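Local coordinates for polysaccharide biosynthesis protein CapD (Bacillus thuringiensis HD-771, PDB 6BWC) that probably catalyses, with bound NADP, an early step on UDP-N-acetylglucosamine in the biosynthesis of CMP-pseudaminic acid, a sugar linked to flagellin glycosylation, at residues C[17-20]-C[21-25]. The protein carries 2 engineered substitutions. Residues are numbered along the deposited sequence; the frame is centred on the assembly and turned at random.
Sequences GTIG and KSILS. With NAP (NADP nicotinamide-adenine-dinucleotide phosphate), chain N.
Ile23 brings CD1 against the CG2 branch of Ile19, one helical turn earlier, at 3.8 Å, and the two side chains meet at a slant. In Ile19 the CG2 branch stands anti to the backbone N and reaches Ile23, whereas CG1, beside that N (chi1 -71°), carries CD1 to the cofactor, 3.8 Å from O5D of NAP. Ile19 O accepts from Ile23 N at 3.0 Å, nearly straight at 172°, and has CG1 and CD1 of Ile23 packed against it. The turn starts at Gly17, the N-cap residue, whose O accepts from Lys21 N at 2.9 Å; CB and CG of Lys21 also touch that oxygen, at 3.4 and 3.5 Å. Leu24 N continues the ladder to Gly20 O, while the bond from Ser22 N to Thr18 O is weak. At the helix's amino end, Thr18 N donates a hydrogen bond to O1A of NAP at 3.1 Å and Ile19 N one to O1N at 2.9 Å, so each phosphate of the pyrophosphate meets a backbone NH, where the helix dipole would probably add attraction. This is consistent with the glycine-rich turn of a Rossmann fold, Gly15, Gly17 and Gly20 fitting GxGxxG. Within the beta-alpha-beta unit, helix 18-29 follows strand 9-13; Leu24 packs on Val35 and Val37 of strand 34-39 and on Leu48 of helix 42-51, while Ile19 and Ile23 touch Leu207 and Thr211, respectively, of helix 207-220.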
loop_
_atom_site.group_PDB
_atom_site.type_symbol
_atom_site.label_atom_id
_atom_site.label_comp_id
_atom_site.label_asym_id
_atom_site.label_seq_id
_atom_site.Cartn_x
_atom_site.Cartn_y
_atom_site.Cartn_z
ATOM N N GLY C 17 17.012 20.193 12.097
ATOM C CA GLY C 17 17.817 20.987 11.168
ATOM C C GLY C 17 18.009 22.449 11.536
ATOM O O GLY C 17 17.575 22.889 12.597
ATOM N N THR C 18 18.651 23.191 10.630
ATOM C CA THR C 18 19.078 24.564 10.870
ATOM C C THR C 18 17.913 25.491 11.240
ATOM O O THR C 18 17.944 26.187 12.279
ATOM C CB THR C 18 19.815 25.116 9.634
ATOM O OG1 THR C 18 21.042 24.407 9.468
ATOM C CG2 THR C 18 20.101 26.632 9.747
ATOM N N ILE C 19 16.892 25.487 10.394
ATOM C CA ILE C 19 15.760 26.385 10.572
ATOM C C ILE C 19 14.766 25.853 11.611
ATOM O O ILE C 19 14.178 26.632 12.370
ATOM C CB ILE C 19 15.121 26.712 9.209
ATOM C CG1 ILE C 19 16.080 27.634 8.440
ATOM C CG2 ILE C 19 13.760 27.380 9.375
ATOM C CD1 ILE C 19 15.883 27.660 6.954
ATOM N N GLY C 20 14.609 24.536 11.665
ATOM C CA GLY C 20 13.752 23.901 12.657
ATOM C C GLY C 20 14.192 24.052 14.102
ATOM O O GLY C 20 13.342 24.230 14.968
ATOM N N LYS C 21 15.500 23.962 14.363
ATOM C CA LYS C 21 16.036 24.270 15.690
ATOM C C LYS C 21 15.845 25.737 16.058
ATOM O O LYS C 21 15.356 26.042 17.154
ATOM C CB LYS C 21 17.523 23.958 15.819
ATOM C CG LYS C 21 17.870 22.498 16.093
ATOM C CD LYS C 21 19.182 22.362 16.886
ATOM C CE LYS C 21 20.421 22.912 16.176
ATOM N NZ LYS C 21 21.321 23.621 17.137
ATOM N N SER C 22 16.227 26.655 15.170
ATOM C CA SER C 22 16.077 28.081 15.495
ATOM C C SER C 22 14.611 28.413 15.845
ATOM O O SER C 22 14.362 29.032 16.879
ATOM C CB SER C 22 16.607 29.001 14.383
ATOM O OG SER C 22 17.130 30.200 14.934
ATOM N N ILE C 23 13.657 27.956 15.023
ATOM C CA ILE C 23 12.214 28.073 15.364
ATOM C C ILE C 23 11.882 27.501 16.764
ATOM O O ILE C 23 11.122 28.114 17.513
ATOM C CB ILE C 23 11.289 27.376 14.331
ATOM C CG1 ILE C 23 11.355 28.086 12.969
ATOM C CG2 ILE C 23 9.832 27.354 14.823
ATOM C CD1 ILE C 23 10.798 27.268 11.814
ATOM N N LEU C 24 12.433 26.321 17.077
ATOM C CA LEU C 24 12.230 25.633 18.369
ATOM C C LEU C 24 12.534 26.520 19.549
ATOM O O LEU C 24 11.688 26.688 20.428
ATOM C CB LEU C 24 13.110 24.372 18.465
ATOM C CG LEU C 24 13.177 23.612 19.783
ATOM C CD1 LEU C 24 11.774 23.410 20.337
ATOM C CD2 LEU C 24 13.878 22.276 19.587
ATOM N N SER C 25 13.746 27.066 19.568
ATOM C CA SER C 25 14.169 27.922 20.665
ATOM C C SER C 25 13.392 29.254 20.689
ATOM O O SER C 25 13.133 29.796 21.760
ATOM C CB SER C 25 15.680 28.149 20.631
ATOM O OG SER C 25 16.100 28.532 19.338
HETATM P PA NAP N . 18.054 20.944 7.101
HETATM O O1A NAP N . 19.070 21.485 8.066
HETATM O O2A NAP N . 18.518 19.864 6.185
HETATM O O5B NAP N . 16.756 20.458 7.886
HETATM C C5B NAP N . 15.975 19.379 7.365
HETATM C C4B NAP N . 15.106 18.802 8.478
HETATM O O4B NAP N . 14.153 17.855 8.000
HETATM C C3B NAP N . 15.959 18.036 9.453
HETATM O O3B NAP N . 15.305 18.200 10.709
HETATM C C2B NAP N . 15.894 16.624 8.931
HETATM O O2B NAP N . 16.282 15.745 9.966
HETATM C C1B NAP N . 14.432 16.537 8.491
HETATM N N9A NAP N . 14.009 15.559 7.431
HETATM C C8A NAP N . 14.548 15.292 6.206
HETATM N N7A NAP N . 13.829 14.339 5.519
HETATM C C5A NAP N . 12.801 13.993 6.314
HETATM C C6A NAP N . 11.651 13.056 6.266
HETATM N N6A NAP N . 11.422 12.267 5.207
HETATM N N1A NAP N . 10.814 13.008 7.315
HETATM C C2A NAP N . 10.987 13.769 8.410
HETATM N N3A NAP N . 12.005 14.634 8.536
HETATM C C4A NAP N . 12.925 14.795 7.552
HETATM O O3 NAP N . 17.374 22.107 6.211
HETATM P PN NAP N . 17.161 23.666 6.598
HETATM O O1N NAP N . 16.776 23.842 8.060
HETATM O O2N NAP N . 18.285 24.459 6.004
HETATM O O5D NAP N . 15.930 24.049 5.667
HETATM C C5D NAP N . 14.625 23.832 6.143
HETATM C C4D NAP N . 13.612 24.141 5.046
HETATM O O4D NAP N . 13.955 25.411 4.476
HETATM C C3D NAP N . 13.488 23.150 3.874
HETATM O O3D NAP N . 12.102 22.885 3.650
HETATM C C2D NAP N . 14.086 23.860 2.683
HETATM O O2D NAP N . 13.431 23.528 1.455
HETATM C C1D NAP N . 13.872 25.329 3.048
HETATM N N1N NAP N . 14.832 26.264 2.447
HETATM C C2N NAP N . 16.084 26.289 2.933
HETATM C C3N NAP N . 17.070 27.129 2.449
HETATM C C7N NAP N . 18.466 27.129 2.968
HETATM O O7N NAP N . 19.313 27.780 2.353
HETATM N N7N NAP N . 18.814 26.426 4.049
HETATM C C4N NAP N . 16.726 28.086 1.367
HETATM C C5N NAP N . 15.338 27.968 0.906
HETATM C C6N NAP N . 14.437 27.084 1.474
HETATM P P2B NAP N . 16.714 14.222 9.662
HETATM O O1X NAP N . 17.308 13.866 11.012
HETATM O O2X NAP N . 15.426 13.463 9.421
HETATM O O3X NAP N . 17.684 14.255 8.457
#